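Local coordinates for protein histone acetyltransferase HPA2 and related acetyltransferases (Corynebacterium glutamicum ATCC 13032, PDB 2QEC) that belongs to the GCN5-related N-acetyltransferase family and probably transfers an acyl group, most likely acetyl from acetyl-coenzyme A, to a substrate not yet identified, at residues F14-I17 with V18-V22; E50-I53 with E54-A58; A169-Y172 with N173-G176. The protein carries 1 engineered substitution. All coordinates share one frame; numbering follows the deposited sequence.

Contact 1 of 3, residues F14-I17 with V18-V22; sequences FPKI and VDVLV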
loop_
_atom_site.group_PDB
_atom_site.type_symbol
_atom_site.label_atom_id
_atom_site.label_comp_id
_atom_site.label_asym_id
_atom_site.label_seq_id
_atom_site.Cartn_x
_atom_site.Cartn_y
_atom_site.Cartn_z
ATOM N N PHE A 14 -2.226 -23.875 23.593
ATOM C CA PHE A 14 -1.358 -23.992 22.414
ATOM C C PHE A 14 -1.467 -25.348 21.665
ATOM O O PHE A 14 -1.545 -25.337 20.441
ATOM C CB PHE A 14 0.107 -23.635 22.729
ATOM C CG PHE A 14 0.351 -22.162 23.054
ATOM C CD1 PHE A 14 -0.664 -21.200 22.982
ATOM C CD2 PHE A 14 1.621 -21.740 23.405
ATOM C CE1 PHE A 14 -0.411 -19.882 23.259
ATOM C CE2 PHE A 14 1.868 -20.410 23.699
ATOM C CZ PHE A 14 0.841 -19.478 23.627
ATOM N N PRO A 15 -1.471 -26.509 22.371
ATOM C CA PRO A 15 -1.689 -27.751 21.625
ATOM C C PRO A 15 -2.916 -27.785 20.718
ATOM O O PRO A 15 -2.819 -28.226 19.573
ATOM C CB PRO A 15 -1.780 -28.804 22.724
ATOM C CG PRO A 15 -0.943 -28.274 23.790
ATOM C CD PRO A 15 -1.181 -26.793 23.776
ATOM N N LYS A 16 -4.059 -27.320 21.211
ATOM C CA LYS A 16 -5.290 -27.351 20.428
ATOM C C LYS A 16 -5.208 -26.363 19.291
ATOM O O LYS A 16 -5.693 -26.580 18.180
ATOM C CB LYS A 16 -6.492 -27.016 21.326
ATOM C CG LYS A 16 -7.820 -26.981 20.582
ATOM C CD LYS A 16 -8.285 -28.394 20.223
ATOM C CE LYS A 16 -9.436 -28.342 19.224
ATOM N NZ LYS A 16 -10.581 -27.630 19.858
ATOM N N ILE A 17 -4.598 -25.253 19.578
ATOM C CA ILE A 17 -4.393 -24.205 18.554
ATOM C C ILE A 17 -3.620 -24.798 17.345
ATOM O O ILE A 17 -4.035 -24.657 16.188
ATOM C CB ILE A 17 -3.685 -23.023 19.186
ATOM C CG1 ILE A 17 -4.680 -22.182 19.994
ATOM C CG2 ILE A 17 -3.051 -22.127 18.151
ATOM C CD1 ILE A 17 -4.054 -21.148 20.815
ATOM N N VAL A 18 -2.535 -25.505 17.636
ATOM C CA VAL A 18 -1.716 -26.151 16.591
ATOM C C VAL A 18 -2.534 -27.209 15.868
ATOM O O VAL A 18 -2.490 -27.303 14.650
ATOM C CB VAL A 18 -0.443 -26.725 17.179
ATOM C CG1 VAL A 18 0.297 -27.611 16.152
ATOM C CG2 VAL A 18 0.463 -25.609 17.717
ATOM N N ASP A 19 -3.291 -28.017 16.610
ATOM C CA ASP A 19 -4.195 -29.002 16.005
ATOM C C ASP A 19 -5.129 -28.347 15.010
ATOM O O ASP A 19 -5.390 -28.897 13.929
ATOM C CB ASP A 19 -5.088 -29.692 17.027
ATOM C CG ASP A 19 -4.353 -30.674 17.901
ATOM O OD1 ASP A 19 -3.225 -31.094 17.566
ATOM O OD2 ASP A 19 -4.921 -31.002 18.951
ATOM N N VAL A 20 -5.682 -27.205 15.389
ATOM C CA VAL A 20 -6.614 -26.457 14.497
ATOM C C VAL A 20 -5.932 -25.901 13.219
ATOM O O VAL A 20 -6.456 -26.011 12.099
ATOM C CB VAL A 20 -7.353 -25.324 15.262
ATOM C CG1 VAL A 20 -8.171 -24.506 14.331
ATOM C CG2 VAL A 20 -8.309 -25.942 16.326
ATOM N N LEU A 21 -4.757 -25.319 13.379
ATOM C CA LEU A 21 -3.971 -24.861 12.237
ATOM C C LEU A 21 -3.637 -25.993 11.255
ATOM O O LEU A 21 -3.739 -25.838 10.045
ATOM C CB LEU A 21 -2.696 -24.190 12.748
ATOM C CG LEU A 21 -2.916 -22.850 13.457
ATOM C CD1 LEU A 21 -1.714 -22.453 14.341
ATOM C CD2 LEU A 21 -3.246 -21.799 12.482
ATOM N N VAL A 22 -3.199 -27.117 11.796
ATOM C CA VAL A 22 -2.821 -28.268 10.987
ATOM C C VAL A 22 -4.033 -28.798 10.213
ATOM O O VAL A 22 -3.926 -29.098 9.025
ATOM C CB VAL A 22 -2.206 -29.377 11.865
ATOM C CG1 VAL A 22 -2.026 -30.665 11.064
ATOM C CG2 VAL A 22 -0.868 -28.908 12.457
#

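Contact 2 of 3, residues E50-I53 with E54-A58; sequences ELQI and EKQYA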
loop_
_atom_site.group_PDB
_atom_site.type_symbol
_atom_site.label_atom_id
_atom_site.label_comp_id
_atom_site.label_asym_id
_atom_site.label_seq_id
_atom_site.Cartn_x
_atom_site.Cartn_y
_atom_site.Cartn_z
ATOM N N GLU A 50 4.100 -24.962 15.568
ATOM C CA GLU A 50 4.570 -24.949 16.959
ATOM C C GLU A 50 5.663 -23.912 17.190
ATOM O O GLU A 50 5.631 -23.201 18.187
ATOM C CB GLU A 50 5.055 -26.324 17.375
ATOM C CG GLU A 50 3.928 -27.305 17.492
ATOM C CD GLU A 50 4.368 -28.729 17.723
ATOM O OE1 GLU A 50 5.530 -29.089 17.375
ATOM O OE2 GLU A 50 3.523 -29.499 18.238
ATOM N N LEU A 51 6.592 -23.814 16.257
ATOM C CA LEU A 51 7.701 -22.865 16.305
ATOM C C LEU A 51 7.263 -21.402 16.120
ATOM O O LEU A 51 7.735 -20.520 16.835
ATOM C CB LEU A 51 8.708 -23.224 15.217
ATOM C CG LEU A 51 9.950 -22.340 15.074
ATOM C CD1 LEU A 51 10.934 -22.604 16.200
ATOM C CD2 LEU A 51 10.596 -22.584 13.749
ATOM N N GLN A 52 6.384 -21.155 15.152
ATOM C CA GLN A 52 5.852 -19.814 14.912
ATOM C C GLN A 52 5.104 -19.299 16.155
ATOM O O GLN A 52 5.313 -18.178 16.575
ATOM C CB GLN A 52 4.951 -19.782 13.665
ATOM C CG GLN A 52 5.706 -19.632 12.345
ATOM C CD GLN A 52 4.840 -19.871 11.129
ATOM O OE1 GLN A 52 3.778 -20.460 11.212
ATOM N NE2 GLN A 52 5.291 -19.392 9.989
ATOM N N ILE A 53 4.254 -20.119 16.746
ATOM C CA ILE A 53 3.543 -19.729 17.963
ATOM C C ILE A 53 4.494 -19.459 19.120
ATOM O O ILE A 53 4.381 -18.455 19.817
ATOM C CB ILE A 53 2.543 -20.817 18.371
ATOM C CG1 ILE A 53 1.352 -20.795 17.418
ATOM C CG2 ILE A 53 2.074 -20.656 19.856
ATOM C CD1 ILE A 53 0.491 -22.020 17.563
ATOM N N GLU A 54 5.445 -20.358 19.305
ATOM C CA GLU A 54 6.313 -20.335 20.469
ATOM C C GLU A 54 7.279 -19.154 20.423
ATOM O O GLU A 54 7.482 -18.479 21.435
ATOM C CB GLU A 54 7.057 -21.666 20.543
ATOM C CG GLU A 54 8.063 -21.817 21.650
ATOM C CD GLU A 54 9.056 -22.923 21.338
ATOM O OE1 GLU A 54 8.620 -24.088 21.190
ATOM O OE2 GLU A 54 10.262 -22.613 21.227
ATOM N N LYS A 55 7.829 -18.889 19.241
ATOM C CA LYS A 55 8.922 -17.931 19.080
ATOM C C LYS A 55 8.527 -16.611 18.432
ATOM O O LYS A 55 9.316 -15.686 18.422
ATOM C CB LYS A 55 10.046 -18.565 18.247
ATOM C CG LYS A 55 10.711 -19.779 18.904
ATOM C CD LYS A 55 11.715 -19.359 19.970
ATOM C CE LYS A 55 12.572 -20.531 20.465
ATOM N NZ LYS A 55 13.872 -20.081 21.068
ATOM N N GLN A 56 7.326 -16.511 17.880
ATOM C CA GLN A 56 6.918 -15.280 17.214
ATOM C C GLN A 56 5.615 -14.720 17.767
ATOM O O GLN A 56 5.573 -13.581 18.214
ATOM C CB GLN A 56 6.758 -15.540 15.735
ATOM C CG GLN A 56 6.593 -14.309 14.878
ATOM C CD GLN A 56 6.621 -14.668 13.399
ATOM O OE1 GLN A 56 6.989 -15.798 13.014
ATOM N NE2 GLN A 56 6.249 -13.704 12.554
ATOM N N TYR A 57 4.551 -15.508 17.719
ATOM C CA TYR A 57 3.218 -14.963 17.982
ATOM C C TYR A 57 2.910 -14.849 19.465
ATOM O O TYR A 57 2.257 -13.880 19.888
ATOM C CB TYR A 57 2.153 -15.736 17.188
ATOM C CG TYR A 57 2.289 -15.389 15.750
ATOM C CD1 TYR A 57 1.851 -14.170 15.290
ATOM C CD2 TYR A 57 2.929 -16.232 14.852
ATOM C CE1 TYR A 57 2.012 -13.795 13.972
ATOM C CE2 TYR A 57 3.095 -15.869 13.540
ATOM C CZ TYR A 57 2.629 -14.643 13.106
ATOM O OH TYR A 57 2.789 -14.263 11.807
ATOM N N ALA A 58 3.399 -15.804 20.253
ATOM C CA ALA A 58 3.177 -15.805 21.689
ATOM C C ALA A 58 3.943 -14.662 22.301
ATOM O O ALA A 58 3.470 -13.974 23.193
ATOM C CB ALA A 58 3.640 -17.123 22.304
#

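Contact 3 of 3, residues A169-Y172 with N173-G176; sequences AQLY and NRLG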
loop_
_atom_site.group_PDB
_atom_site.type_symbol
_atom_site.label_atom_id
_atom_site.label_comp_id
_atom_site.label_asym_id
_atom_site.label_seq_id
_atom_site.Cartn_x
_atom_site.Cartn_y
_atom_site.Cartn_z
ATOM N N ALA A 169 -11.270 -12.178 -0.606
ATOM C CA ALA A 169 -11.001 -10.794 -0.941
ATOM C C ALA A 169 -12.255 -9.924 -0.827
ATOM O O ALA A 169 -12.192 -8.785 -0.374
ATOM C CB ALA A 169 -10.428 -10.717 -2.350
ATOM N N GLN A 170 -13.393 -10.468 -1.262
ATOM C CA GLN A 170 -14.681 -9.749 -1.216
ATOM C C GLN A 170 -15.192 -9.575 0.229
ATOM O O GLN A 170 -15.758 -8.526 0.578
ATOM C CB GLN A 170 -15.735 -10.460 -2.100
ATOM C CG GLN A 170 -15.447 -10.273 -3.551
ATOM C CD GLN A 170 -16.378 -11.040 -4.474
ATOM O OE1 GLN A 170 -17.021 -12.015 -4.082
ATOM N NE2 GLN A 170 -16.435 -10.600 -5.717
ATOM N N LEU A 171 -14.943 -10.573 1.062
ATOM C CA LEU A 171 -15.268 -10.518 2.491
ATOM C C LEU A 171 -14.452 -9.429 3.168
ATOM O O LEU A 171 -14.994 -8.583 3.889
ATOM C CB LEU A 171 -15.004 -11.880 3.151
ATOM C CG LEU A 171 -15.068 -12.015 4.685
ATOM C CD1 LEU A 171 -16.246 -11.233 5.307
ATOM C CD2 LEU A 171 -15.149 -13.494 5.092
ATOM N N TYR A 172 -13.152 -9.414 2.888
ATOM C CA TYR A 172 -12.250 -8.406 3.440
ATOM C C TYR A 172 -12.526 -6.999 2.920
ATOM O O TYR A 172 -12.477 -6.052 3.695
ATOM C CB TYR A 172 -10.792 -8.804 3.203
ATOM C CG TYR A 172 -10.396 -10.107 3.856
ATOM C CD1 TYR A 172 -10.715 -10.356 5.169
ATOM C CD2 TYR A 172 -9.682 -11.088 3.151
ATOM C CE1 TYR A 172 -10.354 -11.543 5.776
ATOM C CE2 TYR A 172 -9.335 -12.317 3.759
ATOM C CZ TYR A 172 -9.666 -12.522 5.077
ATOM O OH TYR A 172 -9.302 -13.698 5.743
ATOM N N ASN A 173 -12.825 -6.855 1.631
ATOM C CA ASN A 173 -13.281 -5.589 1.068
ATOM C C ASN A 173 -14.522 -5.026 1.772
ATOM O O ASN A 173 -14.620 -3.832 1.986
ATOM C CB ASN A 173 -13.530 -5.748 -0.437
ATOM C CG ASN A 173 -13.776 -4.435 -1.157
ATOM O OD1 ASN A 173 -14.752 -4.320 -1.869
ATOM N ND2 ASN A 173 -12.861 -3.472 -1.048
ATOM N N ARG A 174 -15.474 -5.876 2.128
ATOM C CA ARG A 174 -16.656 -5.411 2.871
ATOM C C ARG A 174 -16.314 -4.951 4.312
ATOM O O ARG A 174 -17.049 -4.164 4.903
ATOM C CB ARG A 174 -17.739 -6.492 2.872
ATOM C CG ARG A 174 -18.455 -6.619 1.496
ATOM C CD ARG A 174 -19.692 -7.480 1.574
ATOM N NE ARG A 174 -19.377 -8.839 2.020
ATOM C CZ ARG A 174 -18.978 -9.838 1.225
ATOM N NH1 ARG A 174 -18.821 -9.655 -0.090
ATOM N NH2 ARG A 174 -18.727 -11.034 1.755
ATOM N N LEU A 175 -15.196 -5.435 4.858
ATOM C CA LEU A 175 -14.703 -5.003 6.172
ATOM C C LEU A 175 -13.759 -3.819 6.126
ATOM O O LEU A 175 -13.181 -3.458 7.154
ATOM C CB LEU A 175 -14.007 -6.183 6.865
ATOM C CG LEU A 175 -14.908 -7.371 7.118
ATOM C CD1 LEU A 175 -14.069 -8.597 7.464
ATOM C CD2 LEU A 175 -15.874 -7.053 8.238
ATOM N N GLY A 176 -13.637 -3.187 4.962
ATOM C CA GLY A 176 -12.815 -1.991 4.801
ATOM C C GLY A 176 -11.418 -2.164 4.228
ATOM O O GLY A 176 -10.684 -1.194 4.161
#

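Contact 1 of 3, residues F14-I17 with V18-V22
F14 and V18 open a run of four consecutive alpha-helical i to i+4 bonds, V18 N to F14 O, D19 N to P15 O, V20 N to K16 O and L21 N to I17 O, all 2.9 to 3.0 Å long with N-H...O angles of 156° or more. P15 suits the first turn of the helix, where its missing N-H costs no bond, while its carbonyl still receives D19 N. The apolar face is built by I17 and L21, which run alongside each other and point the same way: I17 CG2 meets L21 CD1 at 4.1 Å. V18 sets CG2 beside its own backbone N, close over the preceding turn, with V18 CG2 3.4 Å from F14 O. At the border of the buried face, the K16 chain crosses V20 aslant, K16 CE lying 3.9 Å from V20 CG2. With CG anti to the backbone N (chi1 178°) the lysine stretches outward from the helix, and the bends at chi2 and chi4 leave CE beside the valine and its amine bonded to I73 O. D19 turns its carboxylate back towards the first turn, D19 CG coming 3.3 Å from P15 O, and OD1 forms a salt bridge with R46 of helix 43-60. The oppositely charged ends of K16 and D19 thus go to separate partners, with K16 NZ 6.7 Å from D19 OD2. Branched and aliphatic residues inward, charged ones at the border: this is an amphipathic helix, here 14-25, whose I17 and L21 pack on V76 of the GNAT sheet, as expected of the first helix of that fold.

Contact 2 of 3, residues E50-I53 with E54-A58
Q52 and Q56 lie side by side and point the same way, one helical turn apart, yet their amides are turned almost at right angles, the planes 80° apart. The contact between them is therefore light, Q52 CG standing 4.1 Å from Q56 OE1, and each amide looks elsewhere for its main partner: Q52 OE1 bonds to the hydroxyl of Y129, and Q56 NE2 reaches D80 through a weak bond. Y57 follows with its ring set beside Q56, whose CG sits over one face, 4.0 Å above the plane and displaced toward the rim. Chi1 of -71° places the Y57 ring beside its backbone N, and CD2 comes 3.5 Å from Q52 O. The ring meets that of Y129, nearly parallel to it, and its hydroxyl bonds to D80, so the tyrosine supplies both an apolar surface and a polar tip. A pi-type turn, or pi-bulge, in helix 43-60 lets the N-H groups of both Q56 and Y57 reach the same carbonyl. Q52 O is gripped by these two amides, Q56 N at 2.9 Å and Y57 N at 3.0 Å, the second being the straighter bond; the wider spacing then carries on as A58 N binds I53 O. Before the bulge, E54 N and K55 N still make ordinary i to i+4 bonds. On the outer flank L51 and K55 cross, L51 CD1 touching K55 CG at 3.9 Å. The leucine continues onto L98 and I101 of helix 98-102, while the lysine's methylene chain gives the leucine an apolar surface and its charged end suits the exposed flank. E54, also exposed, sends its carboxylate to a salt bridge with R97. I53 faces inward, onto F14, I17 and V18 of helix 14-25 and I63 of the sheet.

Contact 3 of 3, residues A169-Y172 with N173-G176
R174 folds its guanidinium back over the preceding turn, so that one face lies above Q170 O, 3.3 Å from the plane and displaced toward the rim. The bend at chi3 (-60°) brings it there, and R174 NH2 ends 3.6 Å from L171 CA. The carbonyl sits over the flat group rather than in line with its N-H bonds, so NH1, though near, is badly angled for a hydrogen bond; Q170 O accepts instead from R174 N, and the positive group beside it is probably a favourable electrostatic neighbour. The positive charge suits the last turn, where it would probably be favoured by the negative end of the helix dipole. L171 and L175 run alongside each other, CD1 to CD1 at 4.0 Å, and L175 CD1 also approaches Y172 CD1 obliquely at 4.4 Å. Here the backbone leaves the helix: after the regular bond from N173 N to A169 O, L175 N is held by two weak bonds, to L171 O and Y172 O. G176, at positive phi (98°), is the C-prime residue of a Schellman motif, in which F177 N returns to Y172 O and G176 N bonds to N173 O at 3.2 Å. Glycine fits because a CB at these backbone angles would press on the preceding carbonyl. The N173 side chain spans the same exit, its ND2 bonding to F177 O. Helix 166-174 lies against the sheet through A169 and Y172, which pack on A163 of strand 159-163 and M195 of strand 192-197; Y172 also meets L147 and L175 meets N148 of helix 142-154, while M201 of the second subunit packs on A169, Q170 and N173.

In the fold
Along the chain the three contacts come in series, on helices 14-25, 43-60 and 166-174. Contacts 1 and 2 are neighbours, their centres 12 Å apart, and touch directly: I53 CD1 rests against both I17 CG2 and V18 CG2, 3.6 Å from each, so helices 14-25 and 43-60 share one apolar core against strand 61-67. Contact 3 lies across the chain's centre, about 26 Å from contact 1 and 28 Å from contact 2 between centres, and touches neither. It packs on the far strands 159-163 and 192-197 of the same seven-stranded mixed sheet. The sheet thus links an N-terminal helical pair to a C-terminal helix near the second subunit, in keeping with the GNAT fold.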